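Local coordinates for protein kappa-carrageenase (Zobellia galactanivorans, PDB 5OCR) that probably hydrolyses kappa-carrageenan, a sulfated algal galactan, the chain here being the family 16 glycoside hydrolase part of a longer protein, at residues Ala76-Asp81 with Ala255-Thr260; Thr84-Gly89 with Leu239-Pro244; Gly45-Pro48 with Lys54-Asn57. All coordinates share one frame; numbering follows the deposited sequence. Where two conformers were deposited one is given.

Interaction 1: residues Ala76-Asp81 with Ala255-Thr260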
# COMPACT_ATOMS: atom_id res chain seq x y z
N ALA A 76 13.22 -20.44 -2.51
CA ALA A 76 14.25 -21.50 -2.39
C ALA A 76 14.76 -21.89 -3.78
O ALA A 76 13.96 -22.11 -4.73
CB ALA A 76 13.70 -22.74 -1.68
N ASN A 77 16.09 -21.90 -3.94
CA ASN A 77 16.76 -22.39 -5.19
C ASN A 77 16.56 -21.42 -6.41
O ASN A 77 16.91 -21.73 -7.56
CB ASN A 77 16.25 -23.81 -5.54
CG ASN A 77 16.34 -24.78 -4.37
OD1 ASN A 77 17.26 -24.74 -3.58
ND2 ASN A 77 15.43 -25.68 -4.29
N ASN A 78 15.95 -20.26 -6.16
CA ASN A 78 15.66 -19.32 -7.23
C ASN A 78 14.66 -19.93 -8.25
O ASN A 78 14.60 -19.54 -9.39
CB ASN A 78 16.91 -18.77 -7.94
CG ASN A 78 16.60 -17.59 -8.86
OD1 ASN A 78 15.89 -16.65 -8.47
ND2 ASN A 78 17.06 -17.65 -10.09
N THR A 79 13.83 -20.82 -7.75
CA THR A 79 12.90 -21.55 -8.61
C THR A 79 11.63 -20.74 -8.79
O THR A 79 10.97 -20.43 -7.77
CB THR A 79 12.50 -22.82 -7.90
OG1 THR A 79 13.68 -23.61 -7.81
CG2 THR A 79 11.50 -23.56 -8.69
N PRO A 80 11.32 -20.37 -10.06
CA PRO A 80 10.09 -19.60 -10.32
C PRO A 80 8.81 -20.35 -9.92
O PRO A 80 8.73 -21.60 -10.09
CB PRO A 80 10.09 -19.39 -11.84
CG PRO A 80 11.10 -20.34 -12.42
CD PRO A 80 12.08 -20.68 -11.30
N ASP A 81 7.79 -19.58 -9.50
CA ASP A 81 6.49 -20.12 -9.30
C ASP A 81 5.56 -19.28 -10.12
O ASP A 81 5.34 -18.14 -9.77
CB ASP A 81 6.15 -19.94 -7.82
CG ASP A 81 4.80 -20.51 -7.46
OD1 ASP A 81 4.27 -21.37 -8.20
OD2 ASP A 81 4.23 -20.04 -6.47
N ALA A 255 8.44 -9.40 -13.33
CA ALA A 255 9.56 -9.99 -12.56
C ALA A 255 10.92 -10.06 -13.31
O ALA A 255 10.95 -10.33 -14.50
CB ALA A 255 9.19 -11.36 -12.02
N ILE A 256 12.03 -9.77 -12.61
CA ILE A 256 13.43 -9.99 -13.15
C ILE A 256 14.00 -11.19 -12.42
O ILE A 256 13.87 -11.31 -11.20
CB ILE A 256 14.28 -8.70 -12.91
CG1 ILE A 256 13.56 -7.49 -13.57
CG2 ILE A 256 15.75 -8.89 -13.28
CD1 ILE A 256 14.42 -6.27 -13.75
N ASN A 257 14.60 -12.14 -13.13
CA ASN A 257 15.31 -13.19 -12.48
C ASN A 257 16.57 -12.64 -11.79
O ASN A 257 17.47 -12.11 -12.48
CB ASN A 257 15.69 -14.25 -13.54
CG ASN A 257 16.43 -15.42 -12.98
OD1 ASN A 257 16.96 -15.42 -11.86
ND2 ASN A 257 16.50 -16.49 -13.81
N PRO A 258 16.59 -12.70 -10.43
CA PRO A 258 17.70 -12.11 -9.78
C PRO A 258 19.02 -12.73 -10.08
O PRO A 258 20.00 -12.04 -9.89
CB PRO A 258 17.25 -12.04 -8.29
CG PRO A 258 16.37 -13.24 -8.13
CD PRO A 258 15.69 -13.39 -9.48
N GLU A 259 19.10 -13.94 -10.71
CA GLU A 259 20.39 -14.49 -11.26
C GLU A 259 20.79 -14.07 -12.70
O GLU A 259 21.83 -14.48 -13.26
CB GLU A 259 20.47 -16.01 -11.13
CG GLU A 259 19.76 -16.61 -9.91
CD GLU A 259 20.36 -16.27 -8.54
OE1 GLU A 259 21.53 -15.82 -8.49
OE2 GLU A 259 19.67 -16.47 -7.49
N THR A 260 19.97 -13.25 -13.33
CA THR A 260 20.28 -12.71 -14.65
C THR A 260 20.60 -11.24 -14.66
O THR A 260 20.79 -10.70 -15.75
CB THR A 260 19.06 -12.80 -15.60
OG1 THR A 260 17.95 -11.95 -15.10
CG2 THR A 260 18.70 -14.23 -15.76

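Interaction 2: residues Thr84-Gly89 with Leu239-Pro244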
# COMPACT_ATOMS: atom_id res chain seq x y z
N THR A 84 7.40 -15.99 -11.11
CA THR A 84 7.88 -15.07 -10.08
C THR A 84 8.86 -15.76 -9.13
O THR A 84 8.86 -17.01 -9.01
CB THR A 84 6.72 -14.47 -9.26
OG1 THR A 84 6.03 -15.46 -8.49
CG2 THR A 84 5.72 -13.82 -10.21
N TYR A 85 9.73 -14.93 -8.53
CA TYR A 85 10.94 -15.44 -7.80
C TYR A 85 10.97 -15.10 -6.31
O TYR A 85 11.87 -15.52 -5.56
CB TYR A 85 12.21 -14.90 -8.45
CG TYR A 85 12.40 -15.35 -9.87
CD1 TYR A 85 13.12 -16.49 -10.15
CD2 TYR A 85 11.80 -14.63 -10.93
CE1 TYR A 85 13.30 -16.89 -11.44
CE2 TYR A 85 12.00 -15.02 -12.23
CZ TYR A 85 12.72 -16.17 -12.46
OH TYR A 85 12.91 -16.64 -13.73
N PHE A 86 9.99 -14.30 -5.87
CA PHE A 86 9.83 -13.89 -4.44
C PHE A 86 8.40 -14.12 -3.91
O PHE A 86 7.44 -14.11 -4.69
CB PHE A 86 10.11 -12.41 -4.39
CG PHE A 86 11.51 -12.08 -4.73
CD1 PHE A 86 12.50 -12.03 -3.71
CD2 PHE A 86 11.91 -11.91 -6.08
CE1 PHE A 86 13.84 -11.73 -4.04
CE2 PHE A 86 13.25 -11.64 -6.41
CZ PHE A 86 14.20 -11.55 -5.39
N THR A 87 8.28 -14.20 -2.57
CA THR A 87 6.98 -14.13 -1.92
C THR A 87 6.99 -13.02 -0.89
O THR A 87 8.04 -12.71 -0.32
CB THR A 87 6.55 -15.50 -1.28
OG1 THR A 87 7.48 -15.90 -0.24
CG2 THR A 87 6.44 -16.59 -2.42
N SER A 88 5.80 -12.55 -0.63
CA SER A 88 5.66 -11.50 0.37
C SER A 88 4.53 -11.69 1.33
O SER A 88 3.92 -12.78 1.43
CB SER A 88 5.68 -10.13 -0.33
OG SER A 88 5.87 -9.11 0.66
N GLY A 89 4.28 -10.66 2.14
CA GLY A 89 3.21 -10.79 3.16
C GLY A 89 2.26 -9.61 3.11
O GLY A 89 2.65 -8.52 2.65
N LEU A 239 3.94 -5.50 1.60
CA LEU A 239 5.33 -5.20 1.22
C LEU A 239 5.49 -5.58 -0.28
O LEU A 239 5.44 -6.77 -0.64
CB LEU A 239 6.35 -5.93 2.16
CG LEU A 239 7.80 -5.61 1.84
CD1 LEU A 239 8.15 -4.11 2.04
CD2 LEU A 239 8.65 -6.48 2.80
N GLY A 240 5.60 -4.56 -1.13
CA GLY A 240 5.68 -4.77 -2.57
C GLY A 240 7.09 -4.94 -3.05
O GLY A 240 8.04 -4.60 -2.31
N LEU A 241 7.28 -5.62 -4.20
CA LEU A 241 8.59 -5.71 -4.83
C LEU A 241 8.78 -4.63 -5.86
O LEU A 241 7.83 -4.20 -6.56
CB LEU A 241 8.68 -7.12 -5.51
CG LEU A 241 10.03 -7.63 -5.90
CD1 LEU A 241 10.90 -7.83 -4.67
CD2 LEU A 241 9.87 -8.95 -6.71
N ARG A 242 10.01 -4.08 -5.91
CA ARG A 242 10.33 -3.02 -6.85
C ARG A 242 11.70 -3.26 -7.51
O ARG A 242 12.38 -4.20 -7.22
CB ARG A 242 10.48 -1.66 -6.14
CG ARG A 242 9.17 -1.28 -5.42
CD ARG A 242 8.13 -0.89 -6.45
NE ARG A 242 6.88 -0.30 -5.83
CZ ARG A 242 5.77 -1.00 -5.55
NH1 ARG A 242 5.74 -2.35 -5.73
NH2 ARG A 242 4.67 -0.39 -5.08
N LYS A 243 12.03 -2.35 -8.40
CA LYS A 243 13.30 -2.44 -9.11
C LYS A 243 14.41 -2.41 -8.01
O LYS A 243 14.28 -1.64 -6.97
CB LYS A 243 13.30 -1.29 -10.04
CG LYS A 243 14.28 -0.23 -9.78
CD LYS A 243 14.33 0.48 -11.13
CE LYS A 243 15.16 1.75 -11.09
NZ LYS A 243 16.58 1.41 -11.37
N PRO A 244 15.52 -3.19 -8.16
CA PRO A 244 15.97 -3.87 -9.35
C PRO A 244 15.31 -5.26 -9.59
O PRO A 244 15.69 -5.94 -10.51
CB PRO A 244 17.48 -4.00 -9.11
CG PRO A 244 17.58 -4.26 -7.63
CD PRO A 244 16.43 -3.41 -7.03

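Interaction 3: residues Gly45-Pro48 with Lys54-Asn57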
# COMPACT_ATOMS: atom_id res chain seq x y z
N GLY A 45 -6.04 -16.28 -0.86
CA GLY A 45 -7.06 -16.40 -1.86
C GLY A 45 -7.40 -15.04 -2.42
O GLY A 45 -6.84 -14.59 -3.42
N ASN A 46 -8.25 -14.35 -1.73
CA ASN A 46 -8.74 -13.10 -2.20
C ASN A 46 -7.71 -11.94 -2.04
O ASN A 46 -8.02 -10.93 -1.43
CB ASN A 46 -10.03 -12.89 -1.40
CG ASN A 46 -10.88 -14.15 -1.40
OD1 ASN A 46 -11.33 -14.59 -2.45
ND2 ASN A 46 -11.05 -14.76 -0.25
N LEU A 47 -6.50 -12.09 -2.60
CA LEU A 47 -5.39 -11.06 -2.39
C LEU A 47 -5.06 -10.38 -3.71
O LEU A 47 -5.39 -10.94 -4.78
CB LEU A 47 -4.14 -11.75 -1.78
CG LEU A 47 -4.40 -12.37 -0.41
CD1 LEU A 47 -3.22 -13.18 0.08
CD2 LEU A 47 -4.82 -11.29 0.62
N PRO A 48 -4.37 -9.19 -3.69
CA PRO A 48 -4.15 -8.49 -4.97
C PRO A 48 -3.44 -9.32 -6.00
O PRO A 48 -2.52 -10.13 -5.69
CB PRO A 48 -3.25 -7.26 -4.62
CG PRO A 48 -3.18 -7.19 -3.15
CD PRO A 48 -3.92 -8.37 -2.55
N LYS A 54 4.42 -13.43 -5.37
CA LYS A 54 3.25 -14.04 -4.77
C LYS A 54 3.16 -13.81 -3.25
O LYS A 54 4.15 -13.43 -2.61
CB LYS A 54 3.27 -15.54 -5.02
CG LYS A 54 2.82 -15.74 -6.48
CD LYS A 54 3.05 -17.10 -7.04
CE LYS A 54 2.37 -17.16 -8.42
NZ LYS A 54 3.03 -16.24 -9.37
N TRP A 55 2.00 -14.07 -2.69
CA TRP A 55 1.83 -13.89 -1.27
C TRP A 55 1.96 -15.20 -0.59
O TRP A 55 1.49 -16.21 -1.14
CB TRP A 55 0.43 -13.34 -0.98
CG TRP A 55 0.15 -12.08 -1.74
CD1 TRP A 55 -0.74 -11.90 -2.81
CD2 TRP A 55 0.75 -10.75 -1.48
NE1 TRP A 55 -0.79 -10.58 -3.18
CE2 TRP A 55 0.17 -9.85 -2.47
CE3 TRP A 55 1.71 -10.25 -0.56
CZ2 TRP A 55 0.49 -8.49 -2.52
CZ3 TRP A 55 2.02 -8.89 -0.61
CH2 TRP A 55 1.47 -8.03 -1.60
N ASN A 56 2.60 -15.23 0.55
CA ASN A 56 2.61 -16.40 1.43
C ASN A 56 2.55 -15.94 2.87
O ASN A 56 3.58 -15.82 3.60
CB ASN A 56 3.89 -17.31 1.18
CG ASN A 56 3.78 -18.66 1.92
OD1 ASN A 56 3.02 -18.78 2.88
ND2 ASN A 56 4.59 -19.62 1.54
N ASN A 57 1.33 -15.68 3.33
CA ASN A 57 1.13 -15.17 4.66
C ASN A 57 1.53 -16.16 5.77
O ASN A 57 1.94 -15.75 6.83
CB ASN A 57 -0.32 -14.66 4.82
CG ASN A 57 -0.49 -13.29 4.17
OD1 ASN A 57 0.50 -12.61 3.95
ND2 ASN A 57 -1.68 -12.95 3.78

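Interaction 1: residues Ala76-Asp81 with Ala255-Thr260
Asn78 and Asn257 make a polar side-chain contact between two loops at the periphery of the GH16 beta-jellyroll, with an Asx turn as its receiving half. The loop 76-81 follows strand 67-74 and leads into strand 86-97, while 255-260 leaves strand 252-255 on the way to helix 262-267. Neither segment is regular, so the joining falls to side chains. In Asn78 the first torsion (chi1 -169°) turns CG away from the backbone N and extends the amide across to the second loop. There Asn78 ND2 donates to Asn257 OD1 over 2.8 Å in a nearly straight bond (162°). The acceptor lies close to the amide plane of Asn78, yet the donor is tilted from the carbonyl plane of Asn257, and the two amide planes stand 42° apart. The same Asn257 OD1 accepts from the backbone N of Glu259 at 2.8 Å, which defines the Asx turn. Its two donors arrive from opposite faces of the amide, a double grip that restrains the group from rotating. Replacing Asn257 with an alanine removes this oxygen and would probably leave both Asn78 ND2 and Glu259 N without their shared acceptor, setting the turn free to shift. The backbone O of Asn257 is itself gripped by Thr260, whose OG1 donates to it over 2.7 Å. Glu259 comes up against Asn78 from the opposite direction, its carboxylate almost perpendicular to the amide and its OE2 3.6 Å from Asn78 CB. His74, at the end of strand 67-74, is hydrogen-bonded through NE2 to Asn78 OD1, the branch not used by Asn257. On the side of Pro258, that same Asn78 OD1 rests against the proline ring, 3.4 Å from Pro258 CD.

Interaction 2: residues Thr84-Gly89 with Leu239-Pro244
Gly89 and Leu239 mark the place where two antiparallel strands of the jellyroll, 86-97 and 233-241, come close before they splay apart. Their CA atoms lie 6.3 Å from each other, whereas those of Phe86 and Leu241 have separated to 8.3 Å. The backbone pairing fades accordingly: Leu239 N reaches Gly89 O at 3.4 Å, a weak hydrogen bond. In this widening stretch Lys54 of strand 54-55 bonds instead to the backbone of Phe86 and Ser88, and Asn56, just past that strand, to Ser88.

A side chain takes over where the backbones part. Ser88 OG donates to the carbonyl O of Leu239 over 2.7 Å, a shorter bond than the backbone one beside it. The hydroxyl owes its position to chi1 (-166°), which holds OG opposite the backbone N and extends it towards the neighbouring strand. It approaches the carbonyl well off the C=O line, at 133°, and tilted modestly from the carbonyl plane; on its flank OG also touches Leu239 CB at 3.5 Å. A buried hydroxyl and a buried carbonyl thereby satisfy one another.

Farther along, the gap is filled by hydrocarbon. Phe86 and Leu241 cross at about a right angle, and Met72 of strand 67-74 packs against both, as it does against Ser88 and Leu239. The Phe86 ring also meets the rings of His74 and Phe245. The two methyls of Leu241 divide the work: CD1 stands over one face of the phenyl ring, offset toward its rim, while CD2 touches Phe86 CD2 at 3.6 Å.

Interaction 3: residues Gly45-Pro48 with Lys54-Asn57
Before Trp55 turns its indole to Leu47 and Pro48, Lys54 starts its side chain away from this loop, and its NZ bonds to Asp81 O and Thr84 OG1. Trp55 carries the contact. Its NE1 donates to the backbone O of Pro48 over 3.1 Å, with the oxygen near the indole plane and the N-H on a carbonyl lone pair (157° at the hydrogen), a bond that should restrain the indole from turning. The side chains of Pro48 and Trp55 cross at about a right angle, Pro48 CG lying 3.9 Å from Trp55 CZ2. Leu47 comes in obliquely: its CB touches Trp55 CD1 at 3.6 Å, and chi1 of -61° sends the branch on until CD1 meets Trp55 CB at 3.8 Å. Asn56 faces the other way, its OD1 accepting from Lys59 N. Asn57 then returns toward the loop, its ND2 4.0 Å from Leu47 CD1; the amide is anchored mainly by OD1 on Ile90 N, with ND2 on Lys43 O. A tryptophan thus pins a connecting loop to strand 54-55 of the jellyroll, just ahead of the short helix 57-60, for which Asn56 is the N-cap.

How the interactions relate
From the N terminus, interaction 3 comes first, closing a short loop that ends on strand 54-55. The chain then runs through strand 67-74 to the loop 76-81, where interaction 1 opens, and interaction 2 opens directly after it on strand 86-97. Interaction 2 closes first, at 239-244, and interaction 1 only at 255-260, so the second lies wholly within the first. Interaction 3 is in series with both. Tyr85 packs against Asn78, Asn257 and Pro258, linking the peripheral loops to the buried strand pair, while backbone bonds from Ser88 to Lys54 and Asn56 couple interactions 2 and 3 as neighbouring strands.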